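Local coordinates for protein peptidase S8 and S53, subtilisin, kexin, sedolisin (Mycobacterium smegmatis, PDB 4KG7) that is a subtilisin-like serine protease, a mycosin of the type VII (ESX-3) secretion system, and probably cuts peptide bonds with a charge-relay triad, at residues S30-T35 against T99-H104; S36-T41 against L312-G317; R63-T68 against V332-P337; T182-D187 against V249-W254; D207-A212 against L339-V344. All coordinates share one frame; numbering follows the deposited sequence.

Contact 1. Residues S30-T35 against T99-H104; sequences SECITT and TDCDGH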
# COMPACT_ATOMS: atom_id res chain seq x y z
N SER A 30 0.63 21.17 -10.41
CA SER A 30 -0.50 21.47 -9.52
C SER A 30 0.08 21.87 -8.18
O SER A 30 1.13 21.36 -7.77
CB SER A 30 -1.37 20.23 -9.30
OG SER A 30 -2.28 20.06 -10.36
N GLU A 31 -0.64 22.75 -7.49
CA GLU A 31 -0.28 23.17 -6.15
C GLU A 31 -0.27 21.98 -5.20
O GLU A 31 -1.13 21.12 -5.28
CB GLU A 31 -1.30 24.21 -5.66
CG GLU A 31 -1.00 24.84 -4.31
CD GLU A 31 -2.03 25.88 -3.90
OE1 GLU A 31 -2.99 26.14 -4.66
OE2 GLU A 31 -1.89 26.45 -2.79
N CYS A 32 0.67 21.96 -4.27
CA CYS A 32 0.66 20.94 -3.23
C CYS A 32 -0.61 21.01 -2.37
O CYS A 32 -1.24 22.06 -2.20
CB CYS A 32 1.86 21.08 -2.31
SG CYS A 32 3.46 20.83 -3.10
N ILE A 33 -0.93 19.87 -1.79
CA ILE A 33 -2.13 19.60 -1.00
C ILE A 33 -1.67 19.14 0.38
O ILE A 33 -0.66 18.44 0.51
CB ILE A 33 -2.93 18.45 -1.70
CG1 ILE A 33 -3.46 18.96 -3.03
CG2 ILE A 33 -4.08 17.92 -0.86
CD1 ILE A 33 -4.11 20.29 -2.92
N THR A 34 -2.43 19.50 1.40
CA THR A 34 -2.33 18.91 2.71
C THR A 34 -3.67 18.34 3.13
O THR A 34 -4.73 18.86 2.72
CB THR A 34 -1.85 19.90 3.76
OG1 THR A 34 -2.75 21.03 3.84
CG2 THR A 34 -0.44 20.40 3.42
N THR A 35 -3.63 17.29 3.94
CA THR A 35 -4.84 16.72 4.53
C THR A 35 -5.33 17.57 5.71
O THR A 35 -4.52 18.21 6.39
CB THR A 35 -4.59 15.27 5.00
OG1 THR A 35 -3.42 15.22 5.83
CG2 THR A 35 -4.36 14.38 3.83
N THR A 99 9.58 14.95 1.69
CA THR A 99 8.65 15.98 1.29
C THR A 99 7.42 15.32 0.65
O THR A 99 7.52 14.62 -0.34
CB THR A 99 9.28 16.95 0.27
OG1 THR A 99 10.40 17.60 0.86
CG2 THR A 99 8.26 17.97 -0.13
N ASP A 100 6.25 15.60 1.20
CA ASP A 100 5.00 15.07 0.68
C ASP A 100 4.12 16.22 0.20
O ASP A 100 3.52 16.93 1.01
CB ASP A 100 4.32 14.28 1.79
CG ASP A 100 3.02 13.63 1.34
OD1 ASP A 100 2.70 13.69 0.13
OD2 ASP A 100 2.31 13.09 2.22
N CYS A 101 4.01 16.36 -1.11
CA CYS A 101 3.23 17.42 -1.75
C CYS A 101 1.76 17.02 -1.92
O CYS A 101 0.94 17.81 -2.38
CB CYS A 101 3.89 17.74 -3.10
SG CYS A 101 3.27 19.09 -4.14
N ASP A 102 1.41 15.79 -1.51
CA ASP A 102 0.09 15.21 -1.79
C ASP A 102 -0.71 14.88 -0.54
O ASP A 102 -1.93 14.96 -0.53
CB ASP A 102 0.25 13.91 -2.58
CG ASP A 102 0.77 14.14 -3.96
OD1 ASP A 102 -0.06 14.34 -4.87
OD2 ASP A 102 2.01 14.16 -4.15
N GLY A 103 -0.03 14.47 0.51
CA GLY A 103 -0.66 14.10 1.76
C GLY A 103 -0.78 12.59 1.94
O GLY A 103 -1.02 12.09 3.06
N HIS A 104 -0.65 11.87 0.84
CA HIS A 104 -1.02 10.46 0.81
C HIS A 104 -0.01 9.59 1.54
O HIS A 104 -0.34 8.79 2.44
CB HIS A 104 -1.16 10.04 -0.64
CG HIS A 104 -1.76 8.69 -0.81
ND1 HIS A 104 -1.00 7.55 -0.91
CD2 HIS A 104 -3.05 8.30 -0.90
CE1 HIS A 104 -1.80 6.50 -1.01
NE2 HIS A 104 -3.05 6.93 -0.99
O HOH W 1 1.97 19.62 0.79
O HOH W 2 -1.41 13.65 5.35

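Contact 2. Residues S36-T41 against L312-G317; sequences SVLPGT and LVPLTG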
# COMPACT_ATOMS: atom_id res chain seq x y z
N SER A 36 -6.63 17.57 5.94
CA SER A 36 -7.28 18.50 6.85
C SER A 36 -8.27 17.75 7.73
O SER A 36 -8.55 16.57 7.53
CB SER A 36 -8.06 19.61 6.06
OG SER A 36 -7.20 20.31 5.16
N VAL A 37 -8.83 18.47 8.70
CA VAL A 37 -9.90 17.94 9.54
C VAL A 37 -11.27 18.21 8.91
O VAL A 37 -11.62 19.34 8.62
CB VAL A 37 -9.81 18.52 10.97
CG1 VAL A 37 -10.94 18.04 11.85
CG2 VAL A 37 -8.48 18.14 11.61
N LEU A 38 -12.07 17.15 8.77
CA LEU A 38 -13.41 17.27 8.24
C LEU A 38 -14.32 17.92 9.29
O LEU A 38 -14.43 17.41 10.38
CB LEU A 38 -13.91 15.86 7.91
CG LEU A 38 -15.24 15.74 7.18
CD1 LEU A 38 -15.14 16.43 5.81
CD2 LEU A 38 -15.57 14.26 7.05
N PRO A 39 -14.97 19.05 8.95
CA PRO A 39 -15.81 19.66 9.95
C PRO A 39 -16.91 18.74 10.47
O PRO A 39 -17.48 17.94 9.72
CB PRO A 39 -16.38 20.88 9.23
CG PRO A 39 -15.31 21.26 8.26
CD PRO A 39 -14.77 19.95 7.79
N GLY A 40 -17.15 18.81 11.78
CA GLY A 40 -18.15 17.97 12.39
C GLY A 40 -17.65 16.64 12.88
O GLY A 40 -18.42 15.87 13.46
N THR A 41 -16.37 16.36 12.66
CA THR A 41 -15.77 15.12 13.15
C THR A 41 -14.87 15.41 14.34
O THR A 41 -14.47 16.54 14.58
CB THR A 41 -14.93 14.41 12.06
OG1 THR A 41 -13.81 15.22 11.69
CG2 THR A 41 -15.77 14.08 10.83
N LEU A 312 -14.31 19.28 1.36
CA LEU A 312 -13.58 18.19 2.00
C LEU A 312 -14.39 16.91 1.98
O LEU A 312 -15.60 16.93 2.12
CB LEU A 312 -13.21 18.56 3.43
CG LEU A 312 -12.12 19.62 3.59
CD1 LEU A 312 -11.93 19.90 5.07
CD2 LEU A 312 -10.81 19.15 2.97
N VAL A 313 -13.67 15.80 1.79
CA VAL A 313 -14.26 14.47 1.78
C VAL A 313 -13.39 13.57 2.64
O VAL A 313 -12.18 13.82 2.78
CB VAL A 313 -14.40 13.91 0.36
CG1 VAL A 313 -15.35 14.77 -0.46
CG2 VAL A 313 -13.04 13.78 -0.31
N PRO A 314 -13.98 12.51 3.20
CA PRO A 314 -13.18 11.62 4.07
C PRO A 314 -12.09 10.90 3.29
O PRO A 314 -12.12 10.80 2.05
CB PRO A 314 -14.22 10.62 4.61
CG PRO A 314 -15.52 11.30 4.47
CD PRO A 314 -15.41 12.16 3.24
N LEU A 315 -11.10 10.45 4.03
CA LEU A 315 -10.05 9.62 3.48
C LEU A 315 -10.57 8.21 3.35
O LEU A 315 -10.91 7.57 4.34
CB LEU A 315 -8.80 9.66 4.36
CG LEU A 315 -8.22 11.04 4.64
CD1 LEU A 315 -6.98 10.98 5.52
CD2 LEU A 315 -7.86 11.76 3.35
N THR A 316 -10.64 7.72 2.11
CA THR A 316 -11.11 6.35 1.87
C THR A 316 -10.26 5.73 0.78
O THR A 316 -9.84 6.42 -0.15
CB THR A 316 -12.57 6.24 1.42
OG1 THR A 316 -12.71 6.67 0.03
CG2 THR A 316 -13.43 7.00 2.36
N GLY A 317 -10.03 4.44 0.90
CA GLY A 317 -9.38 3.71 -0.18
C GLY A 317 -8.60 2.50 0.25
O GLY A 317 -8.24 2.32 1.42

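Contact 3. Residues R63-T68 against V332-P337; sequences RGAGQT and VRSKFP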
# COMPACT_ATOMS: atom_id res chain seq x y z
N ARG A 63 4.82 -4.33 19.25
CA ARG A 63 4.65 -2.96 18.76
C ARG A 63 5.53 -2.69 17.51
O ARG A 63 5.64 -1.55 17.06
CB ARG A 63 4.94 -1.95 19.86
CG ARG A 63 3.80 -1.92 20.87
CD ARG A 63 4.09 -1.06 22.06
NE ARG A 63 4.11 0.37 21.79
CZ ARG A 63 3.05 1.13 21.49
NH1 ARG A 63 1.83 0.62 21.30
NH2 ARG A 63 3.24 2.44 21.34
N GLY A 64 6.15 -3.74 16.98
CA GLY A 64 6.90 -3.64 15.75
C GLY A 64 8.39 -3.34 15.94
O GLY A 64 9.06 -2.98 14.99
N ALA A 65 8.91 -3.48 17.16
CA ALA A 65 10.32 -3.20 17.41
C ALA A 65 11.24 -3.99 16.48
O ALA A 65 11.02 -5.17 16.21
CB ALA A 65 10.67 -3.48 18.86
N GLY A 66 12.26 -3.29 16.00
CA GLY A 66 13.29 -3.86 15.16
C GLY A 66 12.94 -3.97 13.70
O GLY A 66 13.78 -4.40 12.92
N GLN A 67 11.72 -3.61 13.33
CA GLN A 67 11.27 -3.77 11.95
C GLN A 67 11.38 -2.48 11.19
O GLN A 67 11.14 -1.41 11.75
CB GLN A 67 9.83 -4.28 11.92
CG GLN A 67 9.62 -5.57 12.69
CD GLN A 67 10.71 -6.58 12.45
OE1 GLN A 67 10.86 -7.06 11.34
NE2 GLN A 67 11.51 -6.86 13.50
N THR A 68 11.76 -2.58 9.91
CA THR A 68 11.82 -1.43 9.02
C THR A 68 10.78 -1.64 7.92
O THR A 68 10.81 -2.66 7.25
CB THR A 68 13.20 -1.28 8.38
OG1 THR A 68 14.19 -1.07 9.42
CG2 THR A 68 13.23 -0.11 7.47
N VAL A 332 3.98 -8.81 13.29
CA VAL A 332 4.20 -10.26 13.19
C VAL A 332 5.69 -10.55 13.04
O VAL A 332 6.22 -11.45 13.67
CB VAL A 332 3.37 -10.87 12.03
CG1 VAL A 332 3.81 -12.30 11.74
CG2 VAL A 332 1.89 -10.84 12.39
N ARG A 333 6.38 -9.78 12.18
CA ARG A 333 7.82 -10.03 12.01
C ARG A 333 8.64 -9.69 13.23
O ARG A 333 9.68 -10.33 13.45
CB ARG A 333 8.37 -9.29 10.78
CG ARG A 333 7.64 -9.61 9.49
CD ARG A 333 8.57 -9.49 8.31
NE ARG A 333 9.38 -10.69 8.16
CZ ARG A 333 10.10 -10.96 7.07
NH1 ARG A 333 10.22 -10.07 6.10
NH2 ARG A 333 10.74 -12.10 6.98
N SER A 334 8.20 -8.73 14.04
CA SER A 334 8.88 -8.42 15.28
C SER A 334 8.70 -9.55 16.30
O SER A 334 9.65 -9.93 16.96
CB SER A 334 8.36 -7.11 15.87
OG SER A 334 8.98 -6.78 17.09
N LYS A 335 7.49 -10.06 16.42
CA LYS A 335 7.22 -11.13 17.38
C LYS A 335 7.86 -12.44 16.97
O LYS A 335 8.37 -13.20 17.83
CB LYS A 335 5.72 -11.33 17.60
CG LYS A 335 5.49 -12.47 18.58
CD LYS A 335 4.13 -12.51 19.21
CE LYS A 335 4.07 -13.70 20.15
NZ LYS A 335 2.69 -14.02 20.57
N PHE A 336 7.85 -12.70 15.66
CA PHE A 336 8.38 -13.95 15.12
C PHE A 336 9.45 -13.61 14.08
O PHE A 336 9.24 -13.73 12.88
CB PHE A 336 7.26 -14.75 14.47
CG PHE A 336 6.13 -15.09 15.38
CD1 PHE A 336 6.26 -16.05 16.36
CD2 PHE A 336 4.91 -14.47 15.22
CE1 PHE A 336 5.19 -16.34 17.20
CE2 PHE A 336 3.84 -14.78 16.03
CZ PHE A 336 3.97 -15.72 17.01
N PRO A 337 10.63 -13.19 14.56
CA PRO A 337 11.66 -12.64 13.65
C PRO A 337 12.36 -13.64 12.73
O PRO A 337 12.99 -13.22 11.78
CB PRO A 337 12.66 -11.99 14.60
CG PRO A 337 12.48 -12.72 15.85
CD PRO A 337 11.04 -13.07 15.97

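Contact 4. Residues T182-D187 against V249-W254; sequences TCLPAD and VSIPSW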
# COMPACT_ATOMS: atom_id res chain seq x y z
N THR A 182 -1.63 1.42 -10.04
CA THR A 182 -1.78 1.69 -11.45
C THR A 182 -2.58 0.56 -12.09
O THR A 182 -2.31 -0.61 -11.81
CB THR A 182 -0.41 1.79 -12.14
OG1 THR A 182 0.33 2.85 -11.51
CG2 THR A 182 -0.54 2.04 -13.65
N CYS A 183 -3.55 0.89 -12.94
CA CYS A 183 -4.32 -0.12 -13.63
C CYS A 183 -4.13 0.04 -15.12
O CYS A 183 -3.92 1.16 -15.60
CB CYS A 183 -5.80 -0.03 -13.31
SG CYS A 183 -6.18 -0.55 -11.60
N LEU A 184 -4.14 -1.09 -15.83
CA LEU A 184 -4.13 -1.09 -17.29
C LEU A 184 -5.19 -2.02 -17.82
O LEU A 184 -5.49 -3.04 -17.21
CB LEU A 184 -2.77 -1.56 -17.82
CG LEU A 184 -1.70 -0.47 -17.91
CD1 LEU A 184 -0.40 -1.10 -18.40
CD2 LEU A 184 -2.12 0.65 -18.84
N PRO A 185 -5.78 -1.68 -18.96
CA PRO A 185 -6.70 -2.64 -19.51
C PRO A 185 -5.94 -3.92 -19.91
O PRO A 185 -4.76 -3.86 -20.29
CB PRO A 185 -7.28 -1.91 -20.74
CG PRO A 185 -6.30 -0.86 -21.06
CD PRO A 185 -5.67 -0.46 -19.77
N ALA A 186 -6.61 -5.06 -19.80
CA ALA A 186 -6.00 -6.35 -20.04
C ALA A 186 -5.50 -6.46 -21.47
O ALA A 186 -4.39 -6.95 -21.68
CB ALA A 186 -6.98 -7.47 -19.72
N ASP A 187 -6.26 -5.95 -22.43
CA ASP A 187 -5.83 -5.95 -23.84
C ASP A 187 -4.63 -5.04 -24.13
O ASP A 187 -4.06 -5.11 -25.23
CB ASP A 187 -7.01 -5.65 -24.79
CG ASP A 187 -7.52 -4.21 -24.70
OD1 ASP A 187 -7.11 -3.46 -23.79
OD2 ASP A 187 -8.34 -3.82 -25.55
N VAL A 249 -6.17 -4.74 -15.05
CA VAL A 249 -5.02 -5.29 -14.32
C VAL A 249 -4.55 -4.28 -13.28
O VAL A 249 -4.21 -3.16 -13.63
CB VAL A 249 -3.86 -5.63 -15.27
CG1 VAL A 249 -2.63 -6.09 -14.51
CG2 VAL A 249 -4.31 -6.70 -16.26
N SER A 250 -4.54 -4.71 -12.03
CA SER A 250 -4.06 -3.86 -10.94
C SER A 250 -2.60 -4.17 -10.65
O SER A 250 -2.25 -5.32 -10.40
CB SER A 250 -4.89 -4.10 -9.70
OG SER A 250 -4.42 -3.34 -8.60
N ILE A 251 -1.76 -3.15 -10.73
CA ILE A 251 -0.30 -3.25 -10.67
C ILE A 251 0.18 -2.55 -9.40
O ILE A 251 -0.15 -1.38 -9.16
CB ILE A 251 0.33 -2.61 -11.92
CG1 ILE A 251 -0.23 -3.22 -13.22
CG2 ILE A 251 1.83 -2.76 -11.91
CD1 ILE A 251 -0.18 -2.28 -14.40
N PRO A 252 1.05 -3.20 -8.59
CA PRO A 252 1.66 -4.51 -8.77
C PRO A 252 0.91 -5.72 -8.19
O PRO A 252 1.45 -6.83 -8.16
CB PRO A 252 3.00 -4.32 -8.05
CG PRO A 252 2.60 -3.51 -6.85
CD PRO A 252 1.58 -2.53 -7.39
N SER A 253 -0.33 -5.53 -7.75
CA SER A 253 -1.11 -6.63 -7.15
C SER A 253 -1.14 -7.91 -7.95
O SER A 253 -1.14 -9.00 -7.37
CB SER A 253 -2.56 -6.21 -6.88
OG SER A 253 -2.66 -5.42 -5.72
N TRP A 254 -1.19 -7.82 -9.27
CA TRP A 254 -1.33 -9.05 -10.05
C TRP A 254 -0.09 -9.92 -10.02
O TRP A 254 -0.15 -11.08 -10.39
CB TRP A 254 -1.82 -8.77 -11.45
CG TRP A 254 -0.79 -8.30 -12.40
CD1 TRP A 254 0.21 -7.40 -12.19
CD2 TRP A 254 -0.67 -8.73 -13.75
NE1 TRP A 254 0.95 -7.23 -13.34
CE2 TRP A 254 0.42 -8.03 -14.32
CE3 TRP A 254 -1.40 -9.62 -14.55
CZ2 TRP A 254 0.81 -8.21 -15.65
CZ3 TRP A 254 -1.01 -9.81 -15.87
CH2 TRP A 254 0.09 -9.10 -16.41

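Contact 5. Residues D207-A212 against L339-V344; sequences DAVIVA and LTARQV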
# COMPACT_ATOMS: atom_id res chain seq x y z
N ASP A 207 13.79 -11.38 1.04
CA ASP A 207 12.88 -11.88 2.06
C ASP A 207 11.96 -10.81 2.64
O ASP A 207 11.61 -10.86 3.82
CB ASP A 207 13.66 -12.57 3.21
CG ASP A 207 12.74 -13.38 4.14
OD1 ASP A 207 11.91 -14.15 3.64
OD2 ASP A 207 12.91 -13.26 5.38
N ALA A 208 11.54 -9.86 1.80
CA ALA A 208 10.62 -8.80 2.25
C ALA A 208 9.18 -9.18 2.01
O ALA A 208 8.86 -9.74 0.96
CB ALA A 208 10.94 -7.50 1.52
N VAL A 209 8.31 -8.87 2.97
CA VAL A 209 6.88 -8.95 2.77
C VAL A 209 6.43 -7.69 2.01
O VAL A 209 6.57 -6.57 2.52
CB VAL A 209 6.12 -9.03 4.11
CG1 VAL A 209 4.62 -8.97 3.87
CG2 VAL A 209 6.47 -10.33 4.81
N ILE A 210 5.88 -7.88 0.82
CA ILE A 210 5.46 -6.78 -0.02
C ILE A 210 3.94 -6.74 0.01
O ILE A 210 3.27 -7.73 -0.28
CB ILE A 210 5.94 -6.92 -1.48
CG1 ILE A 210 7.47 -7.15 -1.58
CG2 ILE A 210 5.51 -5.72 -2.32
CD1 ILE A 210 7.91 -7.55 -2.97
N VAL A 211 3.43 -5.60 0.38
CA VAL A 211 2.00 -5.36 0.54
C VAL A 211 1.58 -4.26 -0.40
O VAL A 211 2.19 -3.19 -0.42
CB VAL A 211 1.67 -4.93 2.02
CG1 VAL A 211 0.19 -4.70 2.23
CG2 VAL A 211 2.19 -5.96 3.00
N ALA A 212 0.51 -4.51 -1.17
CA ALA A 212 0.02 -3.56 -2.17
C ALA A 212 -1.48 -3.35 -2.05
O ALA A 212 -2.24 -4.30 -1.83
CB ALA A 212 0.37 -4.06 -3.58
N LEU A 339 10.64 -16.00 10.99
CA LEU A 339 9.77 -16.38 9.89
C LEU A 339 10.22 -15.73 8.59
O LEU A 339 10.62 -14.55 8.56
CB LEU A 339 8.30 -15.97 10.16
CG LEU A 339 7.64 -16.68 11.34
CD1 LEU A 339 6.20 -16.18 11.46
CD2 LEU A 339 7.75 -18.21 11.18
N THR A 340 10.13 -16.49 7.51
CA THR A 340 10.32 -15.93 6.15
C THR A 340 9.12 -15.10 5.74
O THR A 340 8.06 -15.20 6.34
CB THR A 340 10.50 -17.06 5.11
OG1 THR A 340 9.28 -17.80 5.02
CG2 THR A 340 11.64 -17.95 5.49
N ALA A 341 9.28 -14.34 4.67
CA ALA A 341 8.19 -13.56 4.15
C ALA A 341 7.04 -14.47 3.76
O ALA A 341 5.89 -14.13 4.01
CB ALA A 341 8.62 -12.73 2.95
N ARG A 342 7.32 -15.63 3.18
CA ARG A 342 6.20 -16.52 2.79
C ARG A 342 5.45 -16.98 4.04
O ARG A 342 4.22 -17.07 4.04
CB ARG A 342 6.65 -17.75 2.03
CG ARG A 342 7.19 -17.52 0.63
CD ARG A 342 7.68 -18.81 0.09
NE ARG A 342 8.00 -18.85 -1.33
CZ ARG A 342 9.19 -19.15 -1.84
NH1 ARG A 342 10.24 -19.40 -1.07
NH2 ARG A 342 9.31 -19.21 -3.15
N GLN A 343 6.19 -17.29 5.10
CA GLN A 343 5.56 -17.74 6.35
C GLN A 343 4.72 -16.63 6.94
O GLN A 343 3.65 -16.88 7.47
CB GLN A 343 6.60 -18.22 7.36
CG GLN A 343 7.19 -19.57 7.03
CD GLN A 343 8.32 -19.95 7.99
OE1 GLN A 343 9.32 -19.25 8.09
NE2 GLN A 343 8.16 -21.07 8.68
N VAL A 344 5.19 -15.38 6.83
CA VAL A 344 4.46 -14.26 7.40
C VAL A 344 3.17 -14.03 6.63
O VAL A 344 2.11 -13.84 7.24
CB VAL A 344 5.32 -12.97 7.38
CG1 VAL A 344 4.50 -11.74 7.76
CG2 VAL A 344 6.52 -13.10 8.32
O HOH W 3 9.90 -16.04 1.66
O HOH W 4 13.77 -15.19 7.19

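Contact 1. Residues S30-T35 against T99-H104
The peptide carbonyl of C101 is the flat group that I33 meets. The I33 N-H reaches C101 O at 2.8 Å, tilted 34° out of the carbonyl plane, and the bond is nearly straight. A second flat group, the carboxylate of D100, takes two backbone N-H groups on one face. D102 N makes an Asx turn, and G103 N, 2.9 Å from D100 OD1, makes the wider Asx motif. D100 OD1 also meets T74 OG1, and OD2 meets T106 OG1, so both carboxylate oxygens have partners.

Beside the I33 bond lies the disulfide, C32 SG to C101 SG at 2.0 Å with chi3 -95°. SG of C101 is anti to the backbone N (chi1 -176°), and this extends it to the sulfur of C32. The CG2 branch of I33 rests 3.7 Å from D102 O. Two waters bridge the segments. One lies within bonding distance of I33 O and D100 O, which N295 ND2 also bonds. The other links T35 OG1 to G103 O (2.8 Å from the water), and T35 OG1 also bonds to S302 OG.

G103 is the N-cap of helix 104-113, whose first residue, H104, is predicted to belong to the charge relay and bonds to D73. The N-terminal loop is thus tied covalently to the turn that leads into the histidine helix of a subtilisin-fold active site.

Contact 2. Residues S36-T41 against L312-G317
L312 and L38 bury the largest areas here, and their side chains lie alongside each other, pointing opposite ways. CB of L312 lies 3.7 Å from L38 CD1. The CD1 branch of L312 reaches further into the loop. It touches V37 O at 3.6 Å and meets P39 CD at 3.9 Å, where the two side chains cross at about a right angle. S36 CB also touches L312 CD1, at 4.0 Å.

L38 has CG anti to its own nitrogen (chi1 -173°), which spreads its two methyls along strand 312-314. CD1 takes L312, while CD2 lies 3.9 Å from P314 CG. The backbone at L38 starts a type II turn. Its carbonyl O accepts from T41 N and, on a lone pair in the carbonyl plane, from T41 OG1 at 2.6 Å. N303 bonds to T41 OG1 through ND2 and takes L38 N on OD1.

Strand 301-306 makes backbone bonds to both segments: V313 bonds to L305, and S36 bonds to N303 and A304. The side chains of L38 and L312 also both rest on A304.

No hydrogen bond joins the two segments. They are held together by apolar contact, while hydrogen bonds to strand 301-306 set where each lies.

Contact 3. Residues R63-T68 against V332-P337
A type II beta turn, G64 to Q67, packs against the last turn of helix 318-335, with A65 and Q67 meeting S334 and R333. The turn is closed by Q67 N to G64 O. It leads directly into strand 68-73.

The link across is one hydrogen bond. S334 OG donates to A65 O at 2.7 Å, in the carbonyl plane and on a lone pair. OG is anti to the nitrogen of S334 (chi1 179°), which turns the hydroxyl out of the helix and onto the turn. A65 O has a second donor within its own turn, Q67 NE2 at 3.2 Å. That bond is nearly straight (170°), and A65 O lies almost in the amide plane of Q67. Two donors therefore grip one carbonyl oxygen.

The side chain of Q67 bends at chi2 and lies over the helix backbone. Its CG is 3.8 Å from S334 CB, and its NE2 is 3.5 Å from S334 CA. At the other end of the amide, OE1 comes to 3.4 Å from R333 CB and accepts from R174 NE. With both ends bonded, the amide is fixed in its rotation. R333 passes across the Q67 side chain and runs on, away from the turn, and its NH1 bonds to R174 O.

The contact itself lies away from the active site, but both elements lead to it in this subtilisin fold. Helix 318-335 carries S319, the predicted charge-relay serine, near its start. The far end of that helix packs on the turn before strand 68-73, which ends at D73, the predicted aspartate of the relay.

Contact 4. Residues T182-D187 against V249-W254
Four backbone hydrogen bonds join strands 182-185 and 248-251 into a two-stranded antiparallel sheet. T182 and I251 form one hydrogen-bonded pair: I251 N to T182 O is 2.8 Å, and the return bond, T182 N to I251 O, is longer at 3.3 Å. L184 and V249 form the other, with V249 N to L184 O at 2.8 Å and L184 N to V249 O at 3.0 Å. Between them, C183 and S250 are a non-hydrogen-bonded pair. Here the CA of C183 lies 3.0 Å from V249 O, a CA-H...O contact. The strands run at 151° to each other. Strand 248-251 ends at I251, where a cis peptide to P252 turns the chain.

T182, L184, V249 and I251 put their side chains on one face. The CD1 methyls of L184 and I251 meet at 4.2 Å. CB of A186 lies 4.4 Å from V249 CG2, just past the strand. The other methyl of V249, CG1, sits 3.4 Å above the ring of W254, over its centre. The opposite face carries C183 and S250.

The polar side chains are satisfied outside the pair: T182 OG1 by D157 and S250 OG by A214 O. Backbone bonds therefore carry the join. Side chains supply apolar packing on one face and, on the other, a disulfide that ties strand 182-185 to C227, outside the pair.

Contact 5. Residues D207-A212 against L339-V344
OD1 of D207 receives the N-H of A341 at 2.8 Å, in a nearly straight bond (172°). The donor stands above the carboxylate plane, 37° out of it. A water adds a weak bond to the same oxygen and accepts from R342 N. OD2 forms a salt bridge with R333 NH2, and a second water lies 2.8 Å from OD2. With CG anti to the nitrogen of D207 (chi1 -167°), the carboxylate extends to the start of helix 341-350. Its charge probably suits the N-terminal end of the helix and the arginine.

The helix also caps itself. T340 OG1 accepts from Q343 N at 3.1 Å, and Q343 OE1 accepts from T340 N at 2.9 Å, on a lone pair. This is a capping box. D207 thus takes an N-H that lies beside the box, one residue past the N-cap.

Beyond the carboxylate the packing is apolar. CB of A341 points to the strand segment and lies 3.6 Å from A208 O. V209 sends its CG2 branch to the helix, 3.7 Å from A341 CB and 3.8 Å from V344 CG1. The small A341 lets helix and backbone come close, with the CA atoms of V209 and A341 5.0 Å apart.

Strand 209-213 is inside the parallel sheet, bonded to strand 175-178 and strand 259-265. I210 turns to helix 193-205. V209 and V211 face helix 318-335, and V209 and V344 both touch R333. Helix 341-350 therefore starts beside the entry to the strand, next to the end of helix 318-335.

Overall arrangement
Contacts 1, 3 and 4 are buried, contact 5 is partly buried, and contact 2 lies at the surface. Contacts 1 and 2 use adjoining parts of one N-terminal loop, but differ in chemistry: a disulfide, a backbone bond and waters near the predicted charge relay, against apolar packing alone. Contacts 3 and 5 touch through R333, whose NH2 reaches both D207 and L339, and they join consecutive helices to the entries of two sheet strands. A single side-chain donor or acceptor links the segments in each. Contact 4 is the one with strand pairing across it. It meets contact 5 where P252 and S253 pack on A212.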